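Side-chain contacts in NAD(P)H dehydrogenase (quinone) (Deinococcus radiodurans, PDB 1YDG), which uses one bound FMN per monomer to transfer electrons from NADH or NADPH to quinones, reducing them to quinols, and assembles as a homotetramer: residues L9-Y14 with A22-A27; I82-P87 with A99-L104; T133-L138 with G163-G168; T137-A142 with T150-T155. All coordinates share one frame; numbering follows the deposited sequence.

The four contacts illustrate how a flavodoxin-like domain packs helices and loops round one mixed, largely parallel sheet. Contacts 1 and 2, about 12 Å apart between centres, are joined by the sheet itself: strands 8-13 and 81-89 are neighbours, with Val12 N 2.8 Å from Val83 O. Contacts 3 and 4 share Thr137 and Leu138 on helix 131-144, and their loops meet where Gly153 N lies 2.9 Å from Pro166 O. Contact 2 touches both, since Ile101 CD1 is 4.1 Å from Leu138 CD2. The FMN-binding residues lie at or near strand and helix ends and in connecting loops: Ser15 follows segment 9-14 directly, and its side chain approaches that of Phe13 to about 4 Å.

Contact 1 of 4, residues L9-Y14 with A22-A27; sequences LAIVFY and AMAQEA
Ala24 lays its methyl group over one face of the Phe13 ring, and this pair forms the tight half of the contact. The methyl carbon CB stands 3.8 Å from the ring centroid, 28° off the normal, a CH-pi contact displaced toward the CG-CD2 side of the ring. Phe13 CG and CD2 are both 3.5 Å from Ala24 CB. The ring reaches this position because CG stands between the backbone N and the carbonyl carbon (chi1 76°).

Ile11, two residues back on the same side of the strand, offers two different branches. Its CG2 meets Ala24 CB at 3.9 Å, while its CD1 reaches along to Ala27 CB at 4.1 Å, so the packing slackens toward the strand's beginning. The far side of the helix is looser still: Ala22 and Gln25 turn away from the strand and are partly exposed. Glu26, though buried, lies well away from the strand, and its carboxylate forms salt bridges with Arg183 and Arg187 of helix 180-204.

Strand 8-13 and helix 19-33 run antiparallel, with the short segments' axes 9.0 Å apart and at 176°. The small alanine side chains allow so close an approach. The two are the first elements of a beta-alpha-beta unit completed by strand 37-42, and the FMN-binding residues Ser15 to Gly20 span the connection and the first residues of the helix. Chemically the interface is wholly apolar, which implies that dispersion and the exclusion of water, rather than polar bonding, hold this helix against the strand.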
loop_
_atom_site.group_PDB
_atom_site.type_symbol
_atom_site.label_atom_id
_atom_site.label_comp_id
_atom_site.label_asym_id
_atom_site.label_seq_id
_atom_site.Cartn_x
_atom_site.Cartn_y
_atom_site.Cartn_z
ATOM N N LEU B 9 12.902 6.358 24.254
ATOM C CA LEU B 9 11.891 6.650 23.261
ATOM C C LEU B 9 12.283 7.890 22.507
ATOM O O LEU B 9 12.442 8.939 23.112
ATOM C CB LEU B 9 10.528 6.874 23.942
ATOM C CG LEU B 9 9.365 7.368 23.090
ATOM C CD1 LEU B 9 8.895 6.327 22.055
ATOM C CD2 LEU B 9 8.170 7.845 23.961
ATOM N N ALA B 10 12.429 7.760 21.191
ATOM C CA ALA B 10 12.669 8.890 20.294
ATOM C C ALA B 10 11.418 9.181 19.489
ATOM O O ALA B 10 10.923 8.300 18.769
ATOM C CB ALA B 10 13.811 8.583 19.347
ATOM N N ILE B 11 10.929 10.416 19.596
ATOM C CA ILE B 11 9.836 10.927 18.758
ATOM C C ILE B 11 10.477 11.804 17.706
ATOM O O ILE B 11 10.991 12.880 18.035
ATOM C CB ILE B 11 8.827 11.781 19.559
ATOM C CG1 ILE B 11 8.391 11.098 20.869
ATOM C CG2 ILE B 11 7.615 12.144 18.707
ATOM C CD1 ILE B 11 7.772 9.761 20.700
ATOM N N VAL B 12 10.483 11.334 16.458
ATOM C CA VAL B 12 11.072 12.055 15.326
ATOM C C VAL B 12 9.914 12.518 14.441
ATOM O O VAL B 12 9.107 11.698 13.957
ATOM C CB VAL B 12 12.041 11.178 14.496
ATOM C CG1 VAL B 12 12.616 11.964 13.325
ATOM C CG2 VAL B 12 13.151 10.641 15.360
ATOM N N PHE B 13 9.788 13.832 14.295
ATOM C CA PHE B 13 8.640 14.417 13.618
ATOM C C PHE B 13 9.088 15.513 12.671
ATOM O O PHE B 13 10.053 16.251 12.948
ATOM C CB PHE B 13 7.624 14.967 14.630
ATOM C CG PHE B 13 8.042 16.271 15.252
ATOM C CD1 PHE B 13 7.579 17.478 14.737
ATOM C CD2 PHE B 13 8.937 16.285 16.305
ATOM C CE1 PHE B 13 7.981 18.670 15.274
ATOM C CE2 PHE B 13 9.356 17.489 16.857
ATOM C CZ PHE B 13 8.885 18.679 16.344
ATOM N N TYR B 14 8.431 15.572 11.519
ATOM C CA TYR B 14 8.490 16.738 10.664
ATOM C C TYR B 14 7.199 17.534 10.833
ATOM O O TYR B 14 6.113 16.953 10.952
ATOM C CB TYR B 14 8.688 16.390 9.180
ATOM C CG TYR B 14 8.700 17.665 8.389
ATOM C CD1 TYR B 14 9.766 18.542 8.492
ATOM C CD2 TYR B 14 7.578 18.070 7.670
ATOM C CE1 TYR B 14 9.752 19.773 7.825
ATOM C CE2 TYR B 14 7.538 19.305 7.016
ATOM C CZ TYR B 14 8.637 20.147 7.099
ATOM O OH TYR B 14 8.617 21.352 6.472
ATOM N N ALA B 22 2.557 19.834 17.573
ATOM C CA ALA B 22 1.586 19.656 18.677
ATOM C C ALA B 22 1.406 18.160 18.982
ATOM O O ALA B 22 1.381 17.746 20.139
ATOM C CB ALA B 22 0.250 20.283 18.322
ATOM N N MET B 23 1.312 17.356 17.927
ATOM C CA MET B 23 1.153 15.917 18.094
ATOM C C MET B 23 2.363 15.311 18.771
ATOM O O MET B 23 2.222 14.483 19.642
ATOM C CB MET B 23 0.945 15.230 16.735
ATOM C CG MET B 23 -0.344 15.604 16.033
ATOM S SD MET B 23 -0.428 14.922 14.375
ATOM C CE MET B 23 -0.630 13.212 14.754
ATOM N N ALA B 24 3.557 15.723 18.343
ATOM C CA ALA B 24 4.792 15.167 18.864
ATOM C C ALA B 24 4.997 15.545 20.318
ATOM O O ALA B 24 5.453 14.720 21.114
ATOM C CB ALA B 24 5.964 15.596 18.018
ATOM N N GLN B 25 4.625 16.774 20.678
ATOM C CA GLN B 25 4.658 17.183 22.087
ATOM C C GLN B 25 3.727 16.322 22.931
ATOM O O GLN B 25 4.098 15.905 24.025
ATOM C CB GLN B 25 4.306 18.660 22.254
ATOM C CG GLN B 25 5.280 19.631 21.609
ATOM C CD GLN B 25 4.863 21.081 21.827
ATOM O OE1 GLN B 25 5.079 21.630 22.901
ATOM N NE2 GLN B 25 4.237 21.690 20.825
ATOM N N GLU B 26 2.532 16.034 22.420
ATOM C CA GLU B 26 1.585 15.153 23.131
ATOM C C GLU B 26 2.167 13.749 23.300
ATOM O O GLU B 26 2.098 13.148 24.390
ATOM C CB GLU B 26 0.234 15.119 22.386
ATOM C CG GLU B 26 -0.893 14.448 23.154
ATOM C CD GLU B 26 -1.361 15.245 24.378
ATOM O OE1 GLU B 26 -1.382 16.489 24.339
ATOM O OE2 GLU B 26 -1.717 14.619 25.386
ATOM N N ALA B 27 2.778 13.242 22.227
ATOM C CA ALA B 27 3.498 11.954 22.248
ATOM C C ALA B 27 4.611 11.949 23.291
ATOM O O ALA B 27 4.725 11.017 24.076
ATOM C CB ALA B 27 4.084 11.643 20.861
#

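Contact 2 of 4, residues I82-P87 with A99-L104; sequences IVFSSP and AFIDTL
Phe84 drives the far end of its ring between Phe100 and Ile101 of the helix, meeting each with a different atom. Its CZ lies in the plane of the Phe100 ring, at the edge, 3.8 Å from Phe100 CE2, and the two side chains cross at about a right angle. Its CE2 touches the aliphatic chain of Ile101, with CG1 at 3.9 Å and CD1 a little farther off. Phe84 CG is anti to the carbonyl carbon (chi1 -85°), which sends the ring out from the strand toward the helix.

The helical side is fixed locally by its own polar bonds. Phe100 O accepts from both Thr103 N and Thr103 OG1; the hydroxyl is 2.6 Å from Phe100 O and comes in on a lone pair in the carbonyl plane. The turn that carries both hydrophobic partners is thus tied down.

Strand 81-89 runs between strands 8-13 and 117-124. Phe84 packs on Val12 of the first and sets its ring edge-to-face with Phe118 of the second, while Leu76 of helix 73-78 adds another neighbour. Beyond helix 95-102, Ile101 packs on Phe90 of the second subunit.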
loop_
_atom_site.group_PDB
_atom_site.type_symbol
_atom_site.label_atom_id
_atom_site.label_comp_id
_atom_site.label_asym_id
_atom_site.label_seq_id
_atom_site.Cartn_x
_atom_site.Cartn_y
_atom_site.Cartn_z
ATOM N N ILE B 82 10.833 3.789 18.684
ATOM C CA ILE B 82 10.793 4.910 17.759
ATOM C C ILE B 82 9.390 5.272 17.310
ATOM O O ILE B 82 8.605 4.399 16.926
ATOM C CB ILE B 82 11.607 4.578 16.483
ATOM C CG1 ILE B 82 13.086 4.413 16.837
ATOM C CG2 ILE B 82 11.380 5.660 15.408
ATOM C CD1 ILE B 82 13.903 3.538 15.858
ATOM N N VAL B 83 9.081 6.565 17.322
ATOM C CA VAL B 83 7.880 7.061 16.658
ATOM C C VAL B 83 8.290 8.066 15.606
ATOM O O VAL B 83 9.073 8.970 15.905
ATOM C CB VAL B 83 6.878 7.745 17.645
ATOM C CG1 VAL B 83 5.696 8.367 16.912
ATOM C CG2 VAL B 83 6.389 6.779 18.719
ATOM N N PHE B 84 7.729 7.898 14.392
ATOM C CA PHE B 84 7.842 8.847 13.266
ATOM C C PHE B 84 6.496 9.522 12.994
ATOM O O PHE B 84 5.453 8.849 12.917
ATOM C CB PHE B 84 8.236 8.102 11.973
ATOM C CG PHE B 84 9.708 7.882 11.800
ATOM C CD1 PHE B 84 10.597 8.013 12.867
ATOM C CD2 PHE B 84 10.202 7.489 10.578
ATOM C CE1 PHE B 84 11.965 7.782 12.694
ATOM C CE2 PHE B 84 11.569 7.259 10.401
ATOM C CZ PHE B 84 12.436 7.401 11.454
ATOM N N SER B 85 6.532 10.834 12.838
ATOM C CA SER B 85 5.366 11.627 12.504
ATOM C C SER B 85 5.685 12.530 11.326
ATOM O O SER B 85 6.676 13.269 11.346
ATOM C CB SER B 85 4.916 12.450 13.720
ATOM O OG SER B 85 3.738 13.175 13.436
ATOM N N SER B 86 4.859 12.457 10.288
ATOM C CA SER B 86 4.961 13.353 9.155
ATOM C C SER B 86 3.599 13.780 8.648
ATOM O O SER B 86 2.733 12.930 8.513
ATOM C CB SER B 86 5.660 12.644 7.998
ATOM O OG SER B 86 5.725 13.500 6.894
ATOM N N PRO B 87 3.438 15.057 8.262
ATOM C CA PRO B 87 2.215 15.363 7.521
ATOM C C PRO B 87 2.250 14.636 6.191
ATOM O O PRO B 87 3.323 14.274 5.696
ATOM C CB PRO B 87 2.256 16.883 7.320
ATOM C CG PRO B 87 3.671 17.297 7.607
ATOM C CD PRO B 87 4.341 16.218 8.382
ATOM N N ALA B 99 14.166 12.573 3.463
ATOM C CA ALA B 99 15.583 12.963 3.471
ATOM C C ALA B 99 16.269 12.436 4.711
ATOM O O ALA B 99 17.386 11.939 4.620
ATOM C CB ALA B 99 15.742 14.461 3.377
ATOM N N PHE B 100 15.585 12.531 5.861
ATOM C CA PHE B 100 16.080 11.979 7.104
ATOM C C PHE B 100 16.251 10.472 6.992
ATOM O O PHE B 100 17.286 9.926 7.327
ATOM C CB PHE B 100 15.145 12.290 8.278
ATOM C CG PHE B 100 15.574 11.626 9.539
ATOM C CD1 PHE B 100 16.805 11.947 10.120
ATOM C CD2 PHE B 100 14.807 10.641 10.114
ATOM C CE1 PHE B 100 17.234 11.297 11.285
ATOM C CE2 PHE B 100 15.231 9.996 11.245
ATOM C CZ PHE B 100 16.442 10.321 11.833
ATOM N N ILE B 101 15.202 9.794 6.531
ATOM C CA ILE B 101 15.237 8.347 6.322
ATOM C C ILE B 101 16.439 7.943 5.440
ATOM O O ILE B 101 17.134 6.972 5.731
ATOM C CB ILE B 101 13.880 7.854 5.724
ATOM C CG1 ILE B 101 12.795 7.892 6.805
ATOM C CG2 ILE B 101 14.012 6.464 5.124
ATOM C CD1 ILE B 101 11.373 7.789 6.270
ATOM N N ASP B 102 16.704 8.718 4.403
ATOM C CA ASP B 102 17.813 8.423 3.498
ATOM C C ASP B 102 19.197 8.604 4.145
ATOM O O ASP B 102 20.185 8.107 3.603
ATOM C CB ASP B 102 17.689 9.219 2.186
ATOM C CG ASP B 102 16.552 8.723 1.290
ATOM O OD1 ASP B 102 15.874 7.747 1.685
ATOM O OD2 ASP B 102 16.330 9.303 0.181
ATOM N N THR B 103 19.285 9.261 5.304
ATOM C CA THR B 103 20.560 9.310 6.048
ATOM C C THR B 103 20.836 8.077 6.892
ATOM O O THR B 103 21.929 7.936 7.430
ATOM C CB THR B 103 20.674 10.533 6.977
ATOM O OG1 THR B 103 19.754 10.420 8.079
ATOM C CG2 THR B 103 20.457 11.786 6.202
ATOM N N LEU B 104 19.864 7.170 6.978
ATOM C CA LEU B 104 19.966 5.997 7.836
ATOM C C LEU B 104 20.644 4.774 7.208
ATOM O O LEU B 104 20.625 3.707 7.802
ATOM C CB LEU B 104 18.561 5.601 8.332
ATOM C CG LEU B 104 17.746 6.698 9.013
ATOM C CD1 LEU B 104 16.348 6.195 9.293
ATOM C CD2 LEU B 104 18.429 7.193 10.292
#

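Contact 3 of 4, residues T133-L138 with G163-G168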
loop_
_atom_site.group_PDB
_atom_site.type_symbol
_atom_site.label_atom_id
_atom_site.label_comp_id
_atom_site.label_asym_id
_atom_site.label_seq_id
_atom_site.Cartn_x
_atom_site.Cartn_y
_atom_site.Cartn_z
ATOM N N THR B 133 -2.261 5.994 3.760
ATOM C CA THR B 133 -1.176 5.570 2.909
ATOM C C THR B 133 0.164 6.126 3.451
ATOM O O THR B 133 1.182 5.442 3.362
ATOM C CB THR B 133 -1.429 5.861 1.429
ATOM O OG1 THR B 133 -1.651 7.262 1.231
ATOM C CG2 THR B 133 -2.672 5.067 0.925
ATOM N N THR B 134 0.143 7.314 4.064
ATOM C CA THR B 134 1.374 7.930 4.588
ATOM C C THR B 134 1.909 7.072 5.695
ATOM O O THR B 134 3.104 6.796 5.736
ATOM C CB THR B 134 1.154 9.353 5.117
ATOM O OG1 THR B 134 0.657 10.187 4.060
ATOM C CG2 THR B 134 2.449 9.956 5.662
ATOM N N LEU B 135 1.021 6.624 6.585
ATOM C CA LEU B 135 1.416 5.722 7.652
ATOM C C LEU B 135 1.965 4.407 7.078
ATOM O O LEU B 135 3.032 3.932 7.486
ATOM C CB LEU B 135 0.237 5.452 8.577
ATOM C CG LEU B 135 -0.316 6.694 9.284
ATOM C CD1 LEU B 135 -1.637 6.384 9.936
ATOM C CD2 LEU B 135 0.692 7.208 10.327
ATOM N N GLN B 136 1.236 3.819 6.142
ATOM C CA GLN B 136 1.666 2.589 5.489
ATOM C C GLN B 136 3.090 2.692 4.929
ATOM O O GLN B 136 3.907 1.805 5.149
ATOM C CB GLN B 136 0.716 2.225 4.356
ATOM C CG GLN B 136 1.186 1.040 3.495
ATOM C CD GLN B 136 0.199 0.702 2.346
ATOM O OE1 GLN B 136 0.073 1.444 1.358
ATOM N NE2 GLN B 136 -0.468 -0.427 2.472
ATOM N N THR B 137 3.377 3.759 4.194
ATOM C CA THR B 137 4.716 3.922 3.612
ATOM C C THR B 137 5.788 3.965 4.698
ATOM O O THR B 137 6.903 3.460 4.512
ATOM C CB THR B 137 4.837 5.173 2.737
ATOM O OG1 THR B 137 4.629 6.348 3.526
ATOM C CG2 THR B 137 3.820 5.160 1.625
ATOM N N LEU B 138 5.442 4.540 5.842
ATOM C CA LEU B 138 6.378 4.634 6.971
ATOM C C LEU B 138 6.615 3.281 7.645
ATOM O O LEU B 138 7.757 2.950 8.009
ATOM C CB LEU B 138 5.885 5.677 7.979
ATOM C CG LEU B 138 5.952 7.130 7.484
ATOM C CD1 LEU B 138 5.331 8.069 8.510
ATOM C CD2 LEU B 138 7.406 7.575 7.153
ATOM N N GLY B 163 -11.699 9.088 15.524
ATOM C CA GLY B 163 -11.924 8.821 14.094
ATOM C C GLY B 163 -11.574 7.389 13.721
ATOM O O GLY B 163 -11.884 6.938 12.613
ATOM N N GLY B 164 -10.928 6.676 14.650
ATOM C CA GLY B 164 -10.616 5.258 14.477
ATOM C C GLY B 164 -9.486 5.010 13.495
ATOM O O GLY B 164 -9.744 4.570 12.364
ATOM N N ASN B 165 -8.241 5.282 13.893
ATOM C CA ASN B 165 -7.124 4.922 13.023
ATOM C C ASN B 165 -6.237 3.843 13.626
ATOM O O ASN B 165 -5.386 4.108 14.448
ATOM C CB ASN B 165 -6.317 6.135 12.557
ATOM C CG ASN B 165 -5.484 5.843 11.275
ATOM O OD1 ASN B 165 -4.948 4.729 11.069
ATOM N ND2 ASN B 165 -5.380 6.865 10.409
ATOM N N PRO B 166 -6.422 2.603 13.168
ATOM C CA PRO B 166 -5.680 1.485 13.707
ATOM C C PRO B 166 -4.176 1.533 13.345
ATOM O O PRO B 166 -3.351 0.944 14.041
ATOM C CB PRO B 166 -6.378 0.283 13.065
ATOM C CG PRO B 166 -6.886 0.788 11.799
ATOM C CD PRO B 166 -7.312 2.186 12.063
ATOM N N TYR B 167 -3.829 2.245 12.281
ATOM C CA TYR B 167 -2.443 2.247 11.786
ATOM C C TYR B 167 -1.599 3.225 12.570
ATOM O O TYR B 167 -0.391 3.085 12.630
ATOM C CB TYR B 167 -2.372 2.592 10.286
ATOM C CG TYR B 167 -3.251 1.750 9.382
ATOM C CD1 TYR B 167 -3.915 2.327 8.302
ATOM C CD2 TYR B 167 -3.428 0.382 9.595
ATOM C CE1 TYR B 167 -4.740 1.572 7.472
ATOM C CE2 TYR B 167 -4.257 -0.393 8.739
ATOM C CZ TYR B 167 -4.900 0.214 7.696
ATOM O OH TYR B 167 -5.705 -0.510 6.847
ATOM N N GLY B 168 -2.251 4.211 13.175
ATOM C CA GLY B 168 -1.566 5.260 13.899
ATOM C C GLY B 168 -2.396 6.527 13.943
ATOM O O GLY B 168 -3.266 6.746 13.111
#
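The hydroxyl of Tyr167, whose CB packs against Leu135, is gripped by two other subunits: it is hydrogen-bonded to Thr133 OG1 of the third and to His144 NE2 of the fourth. The ring leads away from Leu135, and its root alone faces the leucine, with Tyr167 CB 3.9 Å from Leu135 CD1.

That one methyl carries most of the contact. Leu135 CD1 extends from the helix, anti to CA (chi2 168°), against the loop. Gly168 O approaches it to 3.6 Å, and the Asn165 side chain comes to meet the leucine from the opposite direction, ND2 standing 3.8 Å from Leu135 CD1. Gly168 has phi and psi of 154° and 158°, a conformation natural to glycine, and brings bare backbone to the leucine.

An Asx turn shapes this part of the loop: Tyr167 N donates to Asn165 OD1 at 3.0 Å, lying in the amide's carbonyl plane. Asn165 ND2 binds Ser170 OG, so both ends of the amide are held and its orientation against the methyl is set.

Beneath the helix, Leu135 also packs on Ala120 and Thr122 of strand 117-124. The loop 163-168 leaves helix 157-162 through a Schellman motif at Gly163 and leads to strand 170-172, another neighbour of strand 117-124 in the sheet; Leu135 thus sits where helix, sheet and incoming loop converge.

Contact 4 of 4, residues T137-A142 with T150-T155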
loop_
_atom_site.group_PDB
_atom_site.type_symbol
_atom_site.label_atom_id
_atom_site.label_comp_id
_atom_site.label_asym_id
_atom_site.label_seq_id
_atom_site.Cartn_x
_atom_site.Cartn_y
_atom_site.Cartn_z
ATOM N N THR B 137 3.377 3.759 4.194
ATOM C CA THR B 137 4.716 3.922 3.612
ATOM C C THR B 137 5.788 3.965 4.698
ATOM O O THR B 137 6.903 3.460 4.512
ATOM C CB THR B 137 4.837 5.173 2.737
ATOM O OG1 THR B 137 4.629 6.348 3.526
ATOM C CG2 THR B 137 3.820 5.160 1.625
ATOM N N LEU B 138 5.442 4.540 5.842
ATOM C CA LEU B 138 6.378 4.634 6.971
ATOM C C LEU B 138 6.615 3.281 7.645
ATOM O O LEU B 138 7.757 2.950 8.009
ATOM C CB LEU B 138 5.885 5.677 7.979
ATOM C CG LEU B 138 5.952 7.130 7.484
ATOM C CD1 LEU B 138 5.331 8.069 8.510
ATOM C CD2 LEU B 138 7.406 7.575 7.153
ATOM N N TYR B 139 5.548 2.493 7.795
ATOM C CA TYR B 139 5.698 1.146 8.322
ATOM C C TYR B 139 6.488 0.264 7.366
ATOM O O TYR B 139 7.349 -0.514 7.832
ATOM C CB TYR B 139 4.353 0.478 8.684
ATOM C CG TYR B 139 3.723 1.045 9.936
ATOM C CD1 TYR B 139 4.185 0.701 11.206
ATOM C CD2 TYR B 139 2.653 1.922 9.854
ATOM C CE1 TYR B 139 3.631 1.239 12.333
ATOM C CE2 TYR B 139 2.088 2.472 11.005
ATOM C CZ TYR B 139 2.567 2.119 12.230
ATOM O OH TYR B 139 1.994 2.666 13.363
ATOM N N MET B 140 6.219 0.372 6.055
ATOM C CA MET B 140 6.949 -0.456 5.075
ATOM C C MET B 140 8.466 -0.200 5.161
ATOM O O MET B 140 9.260 -1.140 5.138
ATOM C CB MET B 140 6.473 -0.249 3.640
ATOM C CG MET B 140 5.039 -0.712 3.331
ATOM S SD MET B 140 4.535 -2.372 3.861
ATOM C CE MET B 140 3.681 -1.970 5.373
ATOM N N THR B 141 8.849 1.069 5.255
ATOM C CA THR B 141 10.264 1.459 5.480
ATOM C C THR B 141 10.861 0.807 6.722
ATOM O O THR B 141 11.984 0.272 6.693
ATOM C CB THR B 141 10.382 3.019 5.563
ATOM O OG1 THR B 141 10.224 3.549 4.243
ATOM C CG2 THR B 141 11.713 3.472 6.126
ATOM N N ALA B 142 10.111 0.834 7.824
ATOM C CA ALA B 142 10.586 0.225 9.062
ATOM C C ALA B 142 10.807 -1.281 8.918
ATOM O O ALA B 142 11.668 -1.849 9.603
ATOM C CB ALA B 142 9.634 0.522 10.208
ATOM N N THR B 150 4.568 -1.616 16.125
ATOM C CA THR B 150 3.589 -1.591 17.208
ATOM C C THR B 150 2.456 -0.585 16.970
ATOM O O THR B 150 2.245 0.329 17.768
ATOM C CB THR B 150 4.218 -1.286 18.572
ATOM O OG1 THR B 150 4.785 0.036 18.560
ATOM C CG2 THR B 150 5.253 -2.324 18.934
ATOM N N PRO B 151 1.671 -0.791 15.910
ATOM C CA PRO B 151 0.585 0.151 15.666
ATOM C C PRO B 151 -0.515 -0.006 16.745
ATOM O O PRO B 151 -0.607 -1.063 17.366
ATOM C CB PRO B 151 0.101 -0.259 14.283
ATOM C CG PRO B 151 0.298 -1.721 14.252
ATOM C CD PRO B 151 1.660 -1.894 14.932
ATOM N N PRO B 152 -1.321 1.040 16.984
ATOM C CA PRO B 152 -2.324 0.988 18.044
ATOM C C PRO B 152 -3.498 0.043 17.825
ATOM O O PRO B 152 -4.080 -0.417 18.803
ATOM C CB PRO B 152 -2.846 2.424 18.113
ATOM C CG PRO B 152 -2.541 3.020 16.832
ATOM C CD PRO B 152 -1.313 2.343 16.303
ATOM N N GLY B 153 -3.858 -0.241 16.583
ATOM C CA GLY B 153 -5.115 -0.939 16.321
ATOM C C GLY B 153 -6.252 -0.224 17.047
ATOM O O GLY B 153 -6.264 1.011 17.142
ATOM N N TYR B 154 -7.193 -0.998 17.576
ATOM C CA TYR B 154 -8.313 -0.446 18.331
ATOM C C TYR B 154 -8.216 -0.824 19.804
ATOM O O TYR B 154 -9.229 -1.047 20.470
ATOM C CB TYR B 154 -9.632 -0.946 17.745
ATOM C CG TYR B 154 -9.902 -0.451 16.348
ATOM C CD1 TYR B 154 -9.469 -1.169 15.246
ATOM C CD2 TYR B 154 -10.603 0.734 16.129
ATOM C CE1 TYR B 154 -9.706 -0.725 13.964
ATOM C CE2 TYR B 154 -10.857 1.181 14.852
ATOM C CZ TYR B 154 -10.401 0.445 13.770
ATOM O OH TYR B 154 -10.644 0.872 12.498
ATOM N N THR B 155 -6.998 -0.867 20.325
ATOM C CA THR B 155 -6.781 -1.365 21.676
ATOM C C THR B 155 -7.297 -0.426 22.787
ATOM O O THR B 155 -7.295 -0.811 23.961
ATOM C CB THR B 155 -5.305 -1.763 21.899
ATOM O OG1 THR B 155 -4.442 -0.682 21.537
ATOM C CG2 THR B 155 -4.967 -2.997 21.061
#
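Tyr139 and Pro151 bury most of the surface here, the tyrosine reaching out of helix 131-144 to set its phenolic end against the proline ring. The touching atom is the hydroxyl: Tyr139 OH lies 3.6 Å from Pro151 CB and 3.7 Å from Pro151 CA. The ring carbon behind it follows, with Tyr139 CZ 4.0 Å from Pro151 CB. The two side chains meet at a slant. A chi1 of -73° places the tyrosine CG beside the backbone N and aims the ring at the loop.

Thr150 adds a smaller share with its side chain turned away, and Pro152 is a peripheral neighbour, its CD 4.4 Å from Tyr139 OH.

Although its contact with Pro151 is apolar in kind, the buried hydroxyl is well provided for: it donates to Tyr167 O and accepts from Ala120 N. These two backbone partners fix the position of the phenol end against which Pro151 packs. Farther along the loop, Thr155 OG1 donates to Pro152 O at 2.8 Å, in the carbonyl plane, closing the turn that follows the two prolines; the same hydroxyl is hydrogen-bonded to His188 NE2.

Tyr139 thus joins four parts of the fold: helix 131-144, strand 117-124, where Ala120 lies, the loop 163-168 through Tyr167 O, and the loop between strand 148-149 and helix 157-162. Helix 180-204 backs that last loop, with Gln193 and Leu196 against Thr150 and Gln189 against Pro152, while Met143 of the fourth subunit packs on Pro151.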